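Side-chain contact in putative glucoamylase (Bacteroides uniformis, PDB 4GL3), which is a putative glucoamylase and so probably hydrolyses glycosidic bonds in glucose-containing saccharides: residues A[398-401]-A[405-408]. Numbering follows the deposited sequence.
Sequences KLFM and DVQK
V406 lays its forked side chain against the ring of F400, the two crossing at about a right angle. Followed outward, V406 CB lies 4.0 Å from the carbonyl O of F400, and there the chain divides. Both methyls lie on the same side of the ring. CG1, anti to the backbone N (chi1 169°), sits farther out, beyond F400 CE2 and 3.6 Å from it. CG2 is over the face, displaced toward the rim and 3.6 Å from F400 CZ, a CH-pi contact. Valine suits this place because branching at CB gives it two methyls close to the backbone that can both lie along one side of the ring. Phenylalanine supplies the flat apolar surface; with CG anti to its own N (chi1 -179°), the ring also packs on I198 and L202 of helix 197-205, while V406 touches L135 of helix 124-140.

Beside this apolar pair lies a polar link. The carboxamide of Q407, carried on a chain extended beyond CG, donates from NE2 to the carbonyl O of M401 over 2.8 Å. The bond is nearly straight at the hydrogen (169°) and lies in both the amide plane of Q407 and the carbonyl plane of M401. Glutamine has both the length to span the gap and an N-H for the main-chain oxygen of M401. M401, a selenomethionine, packs its side chain on S417 and Y419. The contact thus ties two consecutive helices, 395-401 and 404-412, joined by a short connection, consistent with the helical (alpha/alpha)6-barrel architecture of six-hairpin glycosidases.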
ATOM      1  N   LYS A 398     -14.202   3.280  -4.324  1.00 33.73           N
ATOM      2  CA  LYS A 398     -15.256   4.272  -4.593  1.00 38.35           C
ATOM      3  C   LYS A 398     -14.974   5.612  -3.919  1.00 33.23           C
ATOM      4  O   LYS A 398     -15.209   6.652  -4.509  1.00 30.91           O
ATOM      5  CB  LYS A 398     -16.639   3.772  -4.182  1.00 40.90           C
ATOM      6  CG  LYS A 398     -17.163   2.635  -5.049  1.00 58.49           C
ATOM      7  CD  LYS A 398     -18.574   2.197  -4.595  1.00 68.18           C
ATOM      8  CE  LYS A 398     -18.764   0.689  -4.644  1.00 66.32           C
ATOM      9  NZ  LYS A 398     -18.840   0.148  -6.031  1.00 71.78           N
ATOM     10  N   LEU A 399     -14.478   5.588  -2.691  1.00 29.79           N
ATOM     11  CA  LEU A 399     -14.219   6.830  -1.970  1.00 28.75           C
ATOM     12  C   LEU A 399     -13.124   7.648  -2.682  1.00 28.62           C
ATOM     13  O   LEU A 399     -13.315   8.833  -3.004  1.00 31.01           O
ATOM     14  CB  LEU A 399     -13.832   6.517  -0.508  1.00 26.64           C
ATOM     15  CG  LEU A 399     -14.971   5.956   0.334  1.00 28.12           C
ATOM     16  CD1 LEU A 399     -14.412   5.286   1.566  1.00 27.36           C
ATOM     17  CD2 LEU A 399     -16.023   7.027   0.662  1.00 30.56           C
ATOM     18  N   PHE A 400     -11.970   7.016  -2.909  1.00 30.47           N
ATOM     19  CA  PHE A 400     -10.815   7.700  -3.474  1.00 27.80           C
ATOM     20  C   PHE A 400     -11.128   8.220  -4.885  1.00 30.32           C
ATOM     21  O   PHE A 400     -10.831   9.365  -5.193  1.00 30.55           O
ATOM     22  CB  PHE A 400      -9.597   6.787  -3.481  1.00 26.23           C
ATOM     23  CG  PHE A 400      -8.352   7.432  -4.022  1.00 28.69           C
ATOM     24  CD1 PHE A 400      -7.531   8.191  -3.183  1.00 26.90           C
ATOM     25  CD2 PHE A 400      -7.965   7.251  -5.346  1.00 29.09           C
ATOM     26  CE1 PHE A 400      -6.388   8.783  -3.666  1.00 25.84           C
ATOM     27  CE2 PHE A 400      -6.798   7.843  -5.822  1.00 27.46           C
ATOM     28  CZ  PHE A 400      -6.029   8.621  -4.989  1.00 28.34           C
HETATM   29  N   MSE A 401     -11.730   7.377  -5.732  1.00 29.10           N
HETATM   30  CA  MSE A 401     -11.978   7.746  -7.119  1.00 28.84           C
HETATM   31  C   MSE A 401     -13.051   8.848  -7.213  1.00 34.91           C
HETATM   32  O   MSE A 401     -13.168   9.514  -8.256  1.00 32.79           O
HETATM   33  CB  MSE A 401     -12.411   6.534  -7.939  1.00 29.08           C
HETATM   34  CG  MSE A 401     -11.365   5.452  -8.060  1.00 28.72           C
HETATM   35 SE   MSE A 401      -9.759   6.032  -8.993  0.75 25.18          SE
HETATM   36  CE  MSE A 401     -10.309   5.788 -10.816  1.00 27.53           C
ATOM     37  N   ASP A 405     -10.251  16.241  -7.221  1.00 28.41           N
ATOM     38  CA  ASP A 405      -8.885  16.525  -7.653  1.00 28.33           C
ATOM     39  C   ASP A 405      -8.247  15.250  -8.294  1.00 28.11           C
ATOM     40  O   ASP A 405      -7.508  15.355  -9.288  1.00 26.84           O
ATOM     41  CB  ASP A 405      -8.019  17.043  -6.508  1.00 26.38           C
ATOM     42  CG  ASP A 405      -8.363  18.457  -6.066  1.00 31.02           C
ATOM     43  OD1 ASP A 405      -8.854  19.257  -6.866  1.00 31.04           O
ATOM     44  OD2 ASP A 405      -8.111  18.757  -4.890  1.00 29.72           O
ATOM     45  N   VAL A 406      -8.554  14.069  -7.748  1.00 30.21           N
ATOM     46  CA  VAL A 406      -8.056  12.786  -8.287  1.00 27.03           C
ATOM     47  C   VAL A 406      -8.603  12.645  -9.724  1.00 28.19           C
ATOM     48  O   VAL A 406      -7.856  12.379 -10.672  1.00 29.78           O
ATOM     49  CB  VAL A 406      -8.423  11.580  -7.407  1.00 28.53           C
ATOM     50  CG1 VAL A 406      -8.128  10.260  -8.115  1.00 24.06           C
ATOM     51  CG2 VAL A 406      -7.710  11.631  -6.050  1.00 25.48           C
ATOM     52  N   GLN A 407      -9.888  12.897  -9.917  1.00 29.44           N
ATOM     53  CA  GLN A 407     -10.445  12.843 -11.256  1.00 30.67           C
ATOM     54  C   GLN A 407      -9.780  13.837 -12.209  1.00 32.05           C
ATOM     55  O   GLN A 407      -9.543  13.500 -13.350  1.00 29.64           O
ATOM     56  CB  GLN A 407     -11.964  13.034 -11.260  1.00 31.17           C
ATOM     57  CG  GLN A 407     -12.669  11.935 -10.468  1.00 34.20           C
ATOM     58  CD  GLN A 407     -14.179  11.910 -10.630  1.00 37.89           C
ATOM     59  OE1 GLN A 407     -14.740  12.651 -11.434  1.00 38.84           O
ATOM     60  NE2 GLN A 407     -14.836  11.008  -9.893  1.00 35.00           N
ATOM     61  N   LYS A 408      -9.476  15.042 -11.745  1.00 30.78           N
ATOM     62  CA  LYS A 408      -8.790  16.028 -12.598  1.00 33.27           C
ATOM     63  C   LYS A 408      -7.409  15.550 -12.965  1.00 28.14           C
ATOM     64  O   LYS A 408      -7.019  15.668 -14.105  1.00 29.54           O
ATOM     65  CB  LYS A 408      -8.695  17.436 -11.967  1.00 33.24           C
ATOM     66  CG  LYS A 408     -10.017  18.166 -11.972  1.00 48.25           C
ATOM     67  CD  LYS A 408     -10.019  19.429 -11.111  1.00 58.14           C
ATOM     68  CE  LYS A 408     -11.445  19.971 -10.934  1.00 61.83           C
ATOM     69  NZ  LYS A 408     -11.430  21.329 -10.316  1.00 56.55           N
TER